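Local coordinates for protein ATP-dependent DNA helicase uvsW (Enterobacteria phage T4, PDB 1RIF) that couples ATP hydrolysis to 3'-5' translocation and unwinding of duplex DNA, catalysing branch migration of Holliday junctions and probably regressing stalled replication forks, at residues A[11-16]-A[63-68]; A[103-108]-A[145-150]; A[172-177]-A[186-191]; A[243-248]-A[273-278]. The protein carries 1 engineered substitution. All blocks are in the same frame, centred on the assembly; numbering follows the deposited sequence.

Interaction 1: residues A[11-16]-A[63-68]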
loop_
_atom_site.group_PDB
_atom_site.type_symbol
_atom_site.label_atom_id
_atom_site.label_comp_id
_atom_site.label_asym_id
_atom_site.label_seq_id
_atom_site.Cartn_x
_atom_site.Cartn_y
_atom_site.Cartn_z
ATOM N N SER A 11 -1.405 -8.503 -5.097
ATOM C CA SER A 11 -2.540 -8.021 -4.324
ATOM C C SER A 11 -2.951 -9.086 -3.303
ATOM O O SER A 11 -3.304 -8.759 -2.167
ATOM C CB SER A 11 -3.722 -7.669 -5.242
ATOM O OG SER A 11 -4.323 -8.822 -5.812
ATOM N N HIS A 12 -2.860 -10.358 -3.696
ATOM C CA HIS A 12 -3.247 -11.477 -2.827
ATOM C C HIS A 12 -2.367 -12.708 -2.954
ATOM O O HIS A 12 -1.560 -12.825 -3.864
ATOM C CB HIS A 12 -4.674 -11.952 -3.147
ATOM C CG HIS A 12 -5.732 -10.914 -2.946
ATOM N ND1 HIS A 12 -5.940 -9.879 -3.833
ATOM C CD2 HIS A 12 -6.651 -10.761 -1.964
ATOM C CE1 HIS A 12 -6.944 -9.134 -3.406
ATOM N NE2 HIS A 12 -7.393 -9.649 -2.275
ATOM N N VAL A 13 -2.545 -13.634 -2.020
ATOM C CA VAL A 13 -1.847 -14.913 -2.051
ATOM C C VAL A 13 -2.991 -15.922 -2.076
ATOM O O VAL A 13 -4.102 -15.598 -1.660
ATOM C CB VAL A 13 -0.973 -15.157 -0.797
ATOM C CG1 VAL A 13 0.261 -14.273 -0.848
ATOM C CG2 VAL A 13 -1.776 -14.899 0.468
ATOM N N ARG A 14 -2.740 -17.125 -2.580
ATOM C CA ARG A 14 -3.785 -18.139 -2.632
ATOM C C ARG A 14 -3.502 -19.209 -1.607
ATOM O O ARG A 14 -2.368 -19.657 -1.471
ATOM C CB ARG A 14 -3.859 -18.784 -4.016
ATOM C CG ARG A 14 -5.016 -19.755 -4.141
ATOM C CD ARG A 14 -5.049 -20.467 -5.477
ATOM N NE ARG A 14 -4.095 -21.571 -5.550
ATOM C CZ ARG A 14 -2.945 -21.527 -6.214
ATOM N NH1 ARG A 14 -2.594 -20.423 -6.868
ATOM N NH2 ARG A 14 -2.154 -22.592 -6.239
ATOM N N ILE A 15 -4.533 -19.628 -0.888
ATOM C CA ILE A 15 -4.363 -20.657 0.129
ATOM C C ILE A 15 -4.987 -21.997 -0.257
ATOM O O ILE A 15 -6.134 -22.058 -0.691
ATOM C CB ILE A 15 -4.961 -20.211 1.468
ATOM C CG1 ILE A 15 -4.421 -18.825 1.841
ATOM C CG2 ILE A 15 -4.620 -21.240 2.548
ATOM C CD1 ILE A 15 -4.948 -18.280 3.151
ATOM N N ASP A 16 -4.206 -23.061 -0.092
ATOM C CA ASP A 16 -4.621 -24.430 -0.391
ATOM C C ASP A 16 -4.751 -25.173 0.919
ATOM O O ASP A 16 -3.806 -25.226 1.694
ATOM C CB ASP A 16 -3.570 -25.127 -1.251
ATOM C CG ASP A 16 -3.660 -24.737 -2.710
ATOM O OD1 ASP A 16 -3.862 -23.537 -3.005
ATOM O OD2 ASP A 16 -3.518 -25.638 -3.567
ATOM N N GLY A 63 -0.675 -8.457 2.154
ATOM C CA GLY A 63 -0.240 -7.916 3.428
ATOM C C GLY A 63 -0.541 -8.705 4.687
ATOM O O GLY A 63 0.100 -8.480 5.709
ATOM N N LEU A 64 -1.497 -9.632 4.624
ATOM C CA LEU A 64 -1.883 -10.428 5.793
ATOM C C LEU A 64 -1.224 -11.808 5.924
ATOM O O LEU A 64 -1.522 -12.560 6.856
ATOM C CB LEU A 64 -3.409 -10.589 5.814
ATOM C CG LEU A 64 -4.236 -9.357 6.193
ATOM C CD1 LEU A 64 -5.673 -9.537 5.745
ATOM C CD2 LEU A 64 -4.152 -9.138 7.696
ATOM N N VAL A 65 -0.329 -12.141 5.004
ATOM C CA VAL A 65 0.340 -13.434 5.049
ATOM C C VAL A 65 0.952 -13.702 6.424
ATOM O O VAL A 65 0.816 -14.795 6.972
ATOM C CB VAL A 65 1.453 -13.516 3.978
ATOM C CG1 VAL A 65 2.135 -14.869 4.031
ATOM C CG2 VAL A 65 0.861 -13.297 2.606
ATOM N N GLY A 66 1.620 -12.697 6.981
ATOM C CA GLY A 66 2.255 -12.854 8.275
ATOM C C GLY A 66 1.347 -13.279 9.412
ATOM O O GLY A 66 1.795 -13.931 10.360
ATOM N N GLN A 67 0.075 -12.904 9.321
ATOM C CA GLN A 67 -0.923 -13.228 10.340
ATOM C C GLN A 67 -1.350 -14.693 10.327
ATOM O O GLN A 67 -1.897 -15.185 11.309
ATOM C CB GLN A 67 -2.164 -12.373 10.127
ATOM C CG GLN A 67 -1.884 -10.897 10.059
ATOM C CD GLN A 67 -1.620 -10.305 11.417
ATOM O OE1 GLN A 67 -0.685 -10.708 12.114
ATOM N NE2 GLN A 67 -2.450 -9.343 11.810
ATOM N N ILE A 68 -1.117 -15.382 9.214
ATOM C CA ILE A 68 -1.512 -16.778 9.110
ATOM C C ILE A 68 -0.757 -17.636 10.121
ATOM O O ILE A 68 -1.228 -18.702 10.515
ATOM C CB ILE A 68 -1.276 -17.327 7.683
ATOM C CG1 ILE A 68 -2.097 -16.529 6.672
ATOM C CG2 ILE A 68 -1.717 -18.783 7.601
ATOM C CD1 ILE A 68 -1.818 -16.909 5.232
#

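Interaction 2: residues A[103-108]-A[145-150]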
loop_
_atom_site.group_PDB
_atom_site.type_symbol
_atom_site.label_atom_id
_atom_site.label_comp_id
_atom_site.label_asym_id
_atom_site.label_seq_id
_atom_site.Cartn_x
_atom_site.Cartn_y
_atom_site.Cartn_z
ATOM N N LEU A 103 22.356 11.506 -4.366
ATOM C CA LEU A 103 21.212 12.378 -4.580
ATOM C C LEU A 103 21.515 13.807 -4.122
ATOM O O LEU A 103 22.191 14.013 -3.112
ATOM C CB LEU A 103 20.009 11.845 -3.795
ATOM C CG LEU A 103 19.586 10.396 -4.050
ATOM C CD1 LEU A 103 18.535 9.986 -3.033
ATOM C CD2 LEU A 103 19.036 10.249 -5.464
ATOM N N GLU A 104 21.017 14.790 -4.869
ATOM C CA GLU A 104 21.192 16.193 -4.512
ATOM C C GLU A 104 19.793 16.742 -4.250
ATOM O O GLU A 104 19.111 17.196 -5.165
ATOM C CB GLU A 104 21.861 16.966 -5.652
ATOM C CG GLU A 104 23.118 16.302 -6.196
ATOM C CD GLU A 104 24.011 17.259 -6.974
ATOM O OE1 GLU A 104 23.476 18.122 -7.710
ATOM O OE2 GLU A 104 25.252 17.135 -6.854
ATOM N N ILE A 105 19.366 16.678 -2.993
ATOM C CA ILE A 105 18.036 17.131 -2.599
ATOM C C ILE A 105 18.058 18.594 -2.192
ATOM O O ILE A 105 18.986 19.044 -1.522
ATOM C CB ILE A 105 17.502 16.269 -1.434
ATOM C CG1 ILE A 105 17.587 14.792 -1.820
ATOM C CG2 ILE A 105 16.062 16.620 -1.128
ATOM C CD1 ILE A 105 17.270 13.848 -0.682
ATOM N N TYR A 106 17.028 19.333 -2.590
ATOM C CA TYR A 106 16.949 20.762 -2.287
ATOM C C TYR A 106 15.684 21.212 -1.578
ATOM O O TYR A 106 14.726 20.459 -1.408
ATOM C CB TYR A 106 17.068 21.601 -3.573
ATOM C CG TYR A 106 18.389 21.498 -4.302
ATOM C CD1 TYR A 106 18.734 20.340 -5.005
ATOM C CD2 TYR A 106 19.290 22.562 -4.302
ATOM C CE1 TYR A 106 19.946 20.245 -5.697
ATOM C CE2 TYR A 106 20.504 22.477 -4.988
ATOM C CZ TYR A 106 20.823 21.317 -5.684
ATOM O OH TYR A 106 22.009 21.232 -6.372
ATOM N N SER A 107 15.717 22.481 -1.188
ATOM C CA SER A 107 14.625 23.184 -0.536
ATOM C C SER A 107 14.836 24.578 -1.103
ATOM O O SER A 107 15.614 25.367 -0.563
ATOM C CB SER A 107 14.810 23.200 0.978
ATOM O OG SER A 107 13.619 23.618 1.620
ATOM N N GLY A 108 14.152 24.875 -2.201
ATOM C CA GLY A 108 14.346 26.155 -2.845
ATOM C C GLY A 108 15.699 26.048 -3.531
ATOM O O GLY A 108 15.884 25.232 -4.435
ATOM N N GLN A 145 8.236 9.821 0.852
ATOM C CA GLN A 145 7.505 9.374 -0.324
ATOM C C GLN A 145 8.297 9.643 -1.613
ATOM O O GLN A 145 8.318 8.813 -2.524
ATOM C CB GLN A 145 6.136 10.061 -0.361
ATOM C CG GLN A 145 5.157 9.470 0.644
ATOM C CD GLN A 145 3.879 10.275 0.777
ATOM O OE1 GLN A 145 3.872 11.338 1.391
ATOM N NE2 GLN A 145 2.794 9.778 0.195
ATOM N N ALA A 146 8.953 10.799 -1.684
ATOM C CA ALA A 146 9.765 11.158 -2.855
ATOM C C ALA A 146 10.938 10.194 -3.017
ATOM O O ALA A 146 11.249 9.769 -4.125
ATOM C CB ALA A 146 10.292 12.587 -2.721
ATOM N N LEU A 147 11.590 9.847 -1.911
ATOM C CA LEU A 147 12.727 8.930 -1.969
ATOM C C LEU A 147 12.293 7.531 -2.400
ATOM O O LEU A 147 12.971 6.874 -3.189
ATOM C CB LEU A 147 13.438 8.888 -0.613
ATOM C CG LEU A 147 14.192 10.189 -0.330
ATOM C CD1 LEU A 147 14.830 10.164 1.048
ATOM C CD2 LEU A 147 15.252 10.360 -1.402
ATOM N N LEU A 148 11.158 7.083 -1.876
ATOM C CA LEU A 148 10.606 5.782 -2.221
ATOM C C LEU A 148 10.273 5.728 -3.721
ATOM O O LEU A 148 10.588 4.744 -4.387
ATOM C CB LEU A 148 9.347 5.520 -1.386
ATOM C CG LEU A 148 9.595 5.117 0.064
ATOM C CD1 LEU A 148 8.300 5.265 0.836
ATOM C CD2 LEU A 148 10.116 3.689 0.132
ATOM N N ALA A 149 9.647 6.782 -4.249
ATOM C CA ALA A 149 9.302 6.834 -5.674
ATOM C C ALA A 149 10.562 6.932 -6.562
ATOM O O ALA A 149 10.638 6.286 -7.607
ATOM C CB ALA A 149 8.358 8.007 -5.945
ATOM N N ARG A 150 11.540 7.736 -6.137
ATOM C CA ARG A 150 12.819 7.894 -6.850
ATOM C C ARG A 150 13.490 6.524 -6.998
ATOM O O ARG A 150 13.935 6.141 -8.079
ATOM C CB ARG A 150 13.774 8.770 -6.037
ATOM C CG ARG A 150 14.667 9.717 -6.823
ATOM C CD ARG A 150 15.286 9.146 -8.081
ATOM N NE ARG A 150 15.107 10.126 -9.149
ATOM C CZ ARG A 150 15.965 10.365 -10.135
ATOM N NH1 ARG A 150 17.101 9.694 -10.226
ATOM N NH2 ARG A 150 15.684 11.307 -11.024
#

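Interaction 3: residues A[172-177]-A[186-191]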
loop_
_atom_site.group_PDB
_atom_site.type_symbol
_atom_site.label_atom_id
_atom_site.label_comp_id
_atom_site.label_asym_id
_atom_site.label_seq_id
_atom_site.Cartn_x
_atom_site.Cartn_y
_atom_site.Cartn_z
ATOM N N GLN A 172 0.181 19.952 -4.052
ATOM C CA GLN A 172 1.266 20.148 -3.098
ATOM C C GLN A 172 2.312 19.043 -3.198
ATOM O O GLN A 172 3.513 19.309 -3.157
ATOM C CB GLN A 172 0.704 20.201 -1.675
ATOM C CG GLN A 172 1.744 20.519 -0.615
ATOM C CD GLN A 172 1.192 20.463 0.807
ATOM O OE1 GLN A 172 0.234 21.162 1.150
ATOM N NE2 GLN A 172 1.807 19.637 1.642
ATOM N N MET A 173 1.855 17.803 -3.336
ATOM C CA MET A 173 2.766 16.667 -3.435
ATOM C C MET A 173 3.634 16.770 -4.680
ATOM O O MET A 173 4.836 16.517 -4.632
ATOM C CB MET A 173 1.975 15.350 -3.472
ATOM C CG MET A 173 2.834 14.077 -3.443
ATOM S SD MET A 173 3.619 13.741 -1.839
ATOM C CE MET A 173 2.328 12.792 -1.049
ATOM N N ALA A 174 3.005 17.129 -5.795
ATOM C CA ALA A 174 3.695 17.266 -7.072
ATOM C C ALA A 174 4.715 18.388 -6.971
ATOM O O ALA A 174 5.842 18.262 -7.442
ATOM C CB ALA A 174 2.687 17.559 -8.181
ATOM N N ASP A 175 4.318 19.490 -6.345
ATOM C CA ASP A 175 5.216 20.614 -6.187
ATOM C C ASP A 175 6.390 20.257 -5.274
ATOM O O ASP A 175 7.526 20.645 -5.555
ATOM C CB ASP A 175 4.456 21.818 -5.631
ATOM C CG ASP A 175 3.504 22.421 -6.644
ATOM O OD1 ASP A 175 3.511 21.960 -7.805
ATOM O OD2 ASP A 175 2.754 23.356 -6.282
ATOM N N ASP A 176 6.130 19.515 -4.193
ATOM C CA ASP A 176 7.199 19.127 -3.279
ATOM C C ASP A 176 8.248 18.303 -4.004
ATOM O O ASP A 176 9.439 18.588 -3.905
ATOM C CB ASP A 176 6.656 18.311 -2.108
ATOM C CG ASP A 176 5.780 19.125 -1.177
ATOM O OD1 ASP A 176 5.896 20.370 -1.174
ATOM O OD2 ASP A 176 4.982 18.511 -0.433
ATOM N N PHE A 177 7.796 17.275 -4.723
ATOM C CA PHE A 177 8.681 16.381 -5.480
ATOM C C PHE A 177 9.602 17.157 -6.411
ATOM O O PHE A 177 10.777 16.819 -6.560
ATOM C CB PHE A 177 7.849 15.380 -6.305
ATOM C CG PHE A 177 7.392 14.159 -5.528
ATOM C CD1 PHE A 177 7.050 14.246 -4.177
ATOM C CD2 PHE A 177 7.299 12.916 -6.157
ATOM C CE1 PHE A 177 6.628 13.116 -3.471
ATOM C CE2 PHE A 177 6.876 11.785 -5.453
ATOM C CZ PHE A 177 6.543 11.887 -4.114
ATOM N N ALA A 186 6.915 17.273 -15.802
ATOM C CA ALA A 186 6.534 16.446 -16.940
ATOM C C ALA A 186 6.466 14.973 -16.527
ATOM O O ALA A 186 5.848 14.154 -17.208
ATOM C CB ALA A 186 7.533 16.633 -18.078
ATOM N N MET A 187 7.095 14.651 -15.401
ATOM C CA MET A 187 7.127 13.287 -14.869
ATOM C C MET A 187 5.980 12.970 -13.885
ATOM O O MET A 187 5.812 11.826 -13.455
ATOM C CB MET A 187 8.457 13.057 -14.139
ATOM C CG MET A 187 9.713 13.292 -14.965
ATOM S SD MET A 187 11.193 13.246 -13.914
ATOM C CE MET A 187 11.343 11.486 -13.573
ATOM N N ILE A 188 5.192 13.978 -13.527
ATOM C CA ILE A 188 4.115 13.777 -12.565
ATOM C C ILE A 188 2.748 14.220 -13.084
ATOM O O ILE A 188 2.511 15.407 -13.328
ATOM C CB ILE A 188 4.438 14.526 -11.263
ATOM C CG1 ILE A 188 5.804 14.069 -10.739
ATOM C CG2 ILE A 188 3.337 14.296 -10.233
ATOM C CD1 ILE A 188 6.364 14.935 -9.628
ATOM N N LYS A 189 1.855 13.249 -13.256
ATOM C CA LYS A 189 0.503 13.514 -13.736
ATOM C C LYS A 189 -0.470 13.595 -12.568
ATOM O O LYS A 189 -0.572 12.661 -11.776
ATOM C CB LYS A 189 0.044 12.400 -14.682
ATOM C CG LYS A 189 -1.379 12.571 -15.182
ATOM C CD LYS A 189 -1.894 11.329 -15.879
ATOM C CE LYS A 189 -3.319 11.558 -16.376
ATOM N NZ LYS A 189 -4.046 10.284 -16.691
ATOM N N LYS A 190 -1.176 14.709 -12.444
ATOM C CA LYS A 190 -2.150 14.836 -11.367
ATOM C C LYS A 190 -3.513 14.505 -11.965
ATOM O O LYS A 190 -3.887 15.058 -12.993
ATOM C CB LYS A 190 -2.143 16.259 -10.799
ATOM C CG LYS A 190 -0.799 16.684 -10.220
ATOM C CD LYS A 190 -0.884 18.011 -9.492
ATOM C CE LYS A 190 -1.265 19.150 -10.423
ATOM N NZ LYS A 190 -0.241 19.396 -11.474
ATOM N N ILE A 191 -4.241 13.577 -11.358
ATOM C CA ILE A 191 -5.558 13.230 -11.880
ATOM C C ILE A 191 -6.655 13.762 -10.968
ATOM O O ILE A 191 -6.408 14.067 -9.802
ATOM C CB ILE A 191 -5.740 11.703 -12.036
ATOM C CG1 ILE A 191 -5.604 11.006 -10.679
ATOM C CG2 ILE A 191 -4.719 11.165 -13.010
ATOM C CD1 ILE A 191 -5.900 9.521 -10.722
#

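Interaction 4: residues A[243-248]-A[273-278]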
loop_
_atom_site.group_PDB
_atom_site.type_symbol
_atom_site.label_atom_id
_atom_site.label_comp_id
_atom_site.label_asym_id
_atom_site.label_seq_id
_atom_site.Cartn_x
_atom_site.Cartn_y
_atom_site.Cartn_z
ATOM N N SER A 243 -11.074 -2.235 -0.571
ATOM C CA SER A 243 -11.567 -3.432 -1.229
ATOM C C SER A 243 -11.948 -3.156 -2.676
ATOM O O SER A 243 -12.030 -4.076 -3.490
ATOM C CB SER A 243 -12.752 -4.035 -0.452
ATOM O OG SER A 243 -13.776 -3.092 -0.222
ATOM N N SER A 244 -12.145 -1.883 -3.005
ATOM C CA SER A 244 -12.518 -1.486 -4.358
ATOM C C SER A 244 -11.367 -1.516 -5.381
ATOM O O SER A 244 -11.592 -1.838 -6.546
ATOM C CB SER A 244 -13.143 -0.089 -4.329
ATOM O OG SER A 244 -13.674 0.252 -5.589
ATOM N N ILE A 245 -10.145 -1.199 -4.955
ATOM C CA ILE A 245 -9.003 -1.179 -5.876
ATOM C C ILE A 245 -7.892 -2.185 -5.594
ATOM O O ILE A 245 -6.975 -2.324 -6.403
ATOM C CB ILE A 245 -8.302 0.211 -5.910
ATOM C CG1 ILE A 245 -7.604 0.474 -4.572
ATOM C CG2 ILE A 245 -9.310 1.313 -6.206
ATOM C CD1 ILE A 245 -6.596 1.623 -4.603
ATOM N N ILE A 246 -7.957 -2.879 -4.463
ATOM C CA ILE A 246 -6.907 -3.821 -4.093
ATOM C C ILE A 246 -6.588 -4.908 -5.129
ATOM O O ILE A 246 -5.418 -5.181 -5.403
ATOM C CB ILE A 246 -7.217 -4.472 -2.720
ATOM C CG1 ILE A 246 -5.994 -5.250 -2.225
ATOM C CG2 ILE A 246 -8.462 -5.356 -2.827
ATOM C CD1 ILE A 246 -6.089 -5.701 -0.769
ATOM N N SER A 247 -7.613 -5.519 -5.711
ATOM C CA SER A 247 -7.405 -6.564 -6.708
ATOM C C SER A 247 -6.808 -6.006 -7.997
ATOM O O SER A 247 -6.100 -6.713 -8.715
ATOM C CB SER A 247 -8.727 -7.265 -7.025
ATOM O OG SER A 247 -9.230 -7.939 -5.888
ATOM N N GLY A 248 -7.097 -4.739 -8.288
ATOM C CA GLY A 248 -6.572 -4.114 -9.491
ATOM C C GLY A 248 -5.065 -3.919 -9.483
ATOM O O GLY A 248 -4.432 -3.893 -10.539
ATOM N N VAL A 273 -3.655 -3.606 6.914
ATOM C CA VAL A 273 -2.391 -4.333 6.819
ATOM C C VAL A 273 -2.481 -5.264 5.610
ATOM O O VAL A 273 -1.471 -5.629 5.014
ATOM C CB VAL A 273 -2.083 -5.153 8.101
ATOM C CG1 VAL A 273 -2.278 -4.281 9.328
ATOM C CG2 VAL A 273 -2.954 -6.366 8.173
ATOM N N GLY A 274 -3.707 -5.634 5.248
ATOM C CA GLY A 274 -3.907 -6.485 4.088
ATOM C C GLY A 274 -3.619 -5.693 2.822
ATOM O O GLY A 274 -3.191 -6.243 1.815
ATOM N N MET A 275 -3.844 -4.384 2.883
ATOM C CA MET A 275 -3.613 -3.505 1.744
ATOM C C MET A 275 -2.222 -2.870 1.746
ATOM O O MET A 275 -1.642 -2.659 0.686
ATOM C CB MET A 275 -4.666 -2.394 1.718
ATOM C CG MET A 275 -4.431 -1.308 0.662
ATOM S SD MET A 275 -4.528 -1.911 -1.043
ATOM C CE MET A 275 -5.272 -0.517 -1.874
ATOM N N PHE A 276 -1.686 -2.584 2.931
ATOM C CA PHE A 276 -0.388 -1.924 3.045
ATOM C C PHE A 276 0.790 -2.660 3.692
ATOM O O PHE A 276 1.911 -2.156 3.659
ATOM C CB PHE A 276 -0.566 -0.591 3.781
ATOM C CG PHE A 276 -1.445 0.387 3.063
ATOM C CD1 PHE A 276 -2.722 0.668 3.537
ATOM C CD2 PHE A 276 -1.003 1.010 1.897
ATOM C CE1 PHE A 276 -3.553 1.550 2.860
ATOM C CE2 PHE A 276 -1.823 1.892 1.211
ATOM C CZ PHE A 276 -3.105 2.165 1.690
ATOM N N GLY A 277 0.557 -3.821 4.292
ATOM C CA GLY A 277 1.646 -4.540 4.934
ATOM C C GLY A 277 1.733 -4.293 6.432
ATOM O O GLY A 277 0.974 -3.497 6.996
ATOM N N GLU A 278 2.667 -4.970 7.089
ATOM C CA GLU A 278 2.838 -4.809 8.529
ATOM C C GLU A 278 3.230 -3.395 8.926
ATOM O O GLU A 278 3.819 -2.652 8.139
ATOM C CB GLU A 278 3.880 -5.791 9.063
ATOM C CG GLU A 278 3.282 -7.102 9.514
ATOM C CD GLU A 278 3.778 -8.274 8.702
ATOM O OE1 GLU A 278 5.006 -8.507 8.697
ATOM O OE2 GLU A 278 2.941 -8.961 8.072
#

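Interaction 1: residues A[11-16]-A[63-68]
V13 and I15, on one face of strand 12-16 in the mixed four-stranded sheet of the UvsW N-terminal domain, pack against V65 and I68, where the chain turns from strand 59-61 into helix 68-74. The contact is wholly apolar. V13 presents both branches to a single methyl: V65 CG2 lies 3.6 Å from V13 CG1 and 3.8 Å from V13 CG2, the two side chains crossing at a slant. V65 offers this branch because its CG1 takes the position anti to the backbone N (chi1 -180°), while CG2 is set anti to the carbonyl carbon. Further along, where I15 faces I68, the approach changes. I15 and I68 both run extended through their second torsion and meet tip to tip, I15 CD1 to I68 CD1 at 4.0 Å. V5 and I3 of strand 3-8 and L60 of strand 59-61 continue this apolar layer, and a bound gold ion lies about 4 Å from the I68 side chain. The other face of strand 12-16 is polar: R14 NE donates to D16 OD1 at 3.2 Å in a salt bridge that uses the carboxylate's syn lone pair, with the oxygen 29° out of the guanidinium plane.

Interaction 2: residues A[103-108]-A[145-150]
L147, on the helix that follows the P-loop in this RecA-like ATPase domain, takes up L103 and I105 from the chain leading into strand 106-107. Helix 141-155 starts within the predicted ATP-binding residues, where one position is an engineered substitution, and the I105 side chain lies about 9 Å from that of S142. Along the helix, Q145 is turned to the far side, against M230 and D232 of strand 226-232. A146 follows and packs on F177 and Y180 of helix 167-180. L147 then makes the contact with one branch. Its CG lies anti to the carbonyl carbon (chi1 -71°), and L147 CD2 is shared by two terminal methyls, 3.7 Å from L103 CD1 and 4.1 Å from I105 CD1. The two partners reach it differently: L103 meets L147 at a slant, whereas I105 crosses it at about a right angle. The contact between the segments is made by methyl groups, without a hydrogen bond across it. L148 turns back toward V122 and L126 of helix 116-128, and A149 toward F183. R150 closes the segment; its CB faces L103-G108, but its guanidinium is held by E154 in a salt bridge and by the carbonyl of L182. Helix 141-155 thus packs against helix 116-128, helix 167-180 and strand 226-232, with L103 and I105 packed on L147, and I105 itself lies against Y180 and P114.

Interaction 3: residues A[172-177]-A[186-191]
An edge of the seven-stranded parallel sheet is covered by helix 167-180, with A174 and F177 facing I188 and K190 of outermost strand 188-190. The short segments run nearly antiparallel, at 167°, and their axes approach to 9.4 Å, with A174 and I188 the nearest CA pair. A174 CB sits between two strand side chains: I188 CG2 touches it at 3.9 Å and the K190 methylene CD at 3.8 Å. I188 also extends its longer branch along the helix, bringing CD1 to 3.7 Å from F177 CB. That methyl meets the F177 ring obliquely, 4.1 Å from CD2, the two side chains crossing at about a right angle. This is the helix-to-strand half of a beta-alpha-beta crossover in the RecA-like domain: the chain leaves strand 159-163, passes through helix 167-180 and re-enters the sheet at 188-190, with strand 207-210 lying between the two. F177 reaches inward to I162, its ring meeting that of F183 with planes about 30° apart, and its side chain is about 5 Å from that of S142 of the predicted ATP site. K190 packs by its aliphatic chain, which folds back through bends at its last two torsions (chi3 -63°). K190 NZ remains 5.8 Å from D175 OD1, too far for a salt bridge, though a weak attraction is possible; K197 NZ lies close to the same amine, and D175 OD1 accepts from H185 NE2.

Interaction 4: residues A[243-248]-A[273-278]
Beside M275, the residue that meets I245 and I246, helix 269-276 closes with a bond from G277 N to V273 O of 2.8 Å, and the chain then departs at G277 with positive phi (97°). M275 carries the contact, which belongs to the RecA-like ATPase domain. Its CG stands anti to the backbone N, and bends at chi2 (64°) and chi3 send the thioether across to I245 and I246. The M275 and I246 side chains slide past each other in opposite directions, with M275 SD 3.8 Å from I246 CG1. The terminal CE of M275 turns to I245, lying 3.7 Å from both I245 CG1 and I245 CD1; these two side chains cross at about a right angle. I245 offers that branch from the crowded position between its backbone N and carbonyl carbon (chi1 68°). I246 also lays CD1 3.9 Å from G274 O. On the helix itself, M275 CG covers one face of the F276 ring, 3.7 Å above its centre. M275 and F276 rest on M229 of strand 226-232, I245 reaches W212 and V215 of helix 212-215, and I246 touches H12 of strand 12-16, while E278 pairs with I132 as the chain enters the outermost strand 278-280.

This chain is the N-terminal part of the helicase, holding the N-terminal domain and the first RecA-like domain; the activity is that of the whole protein. Interaction 1 in the N-terminal domain touches interaction 4 in the ATPase domain, centres 11 Å apart: L64 CG packs on G274 CA at 3.6 Å, and H12 CE1 on S247 OG at 3.6 Å. Interactions 2 and 3, 13 Å apart by centres, adjoin near the predicted ATP site, A146 CA lying 3.5 Å from F177 CZ. Interactions 1 and 2 lie on opposite sides of the chain's centre, about 33 Å apart by centres. Strand 226-232, which runs into the predicted DEAH box, bridges the pairs: Q145 and M275 both pack on it.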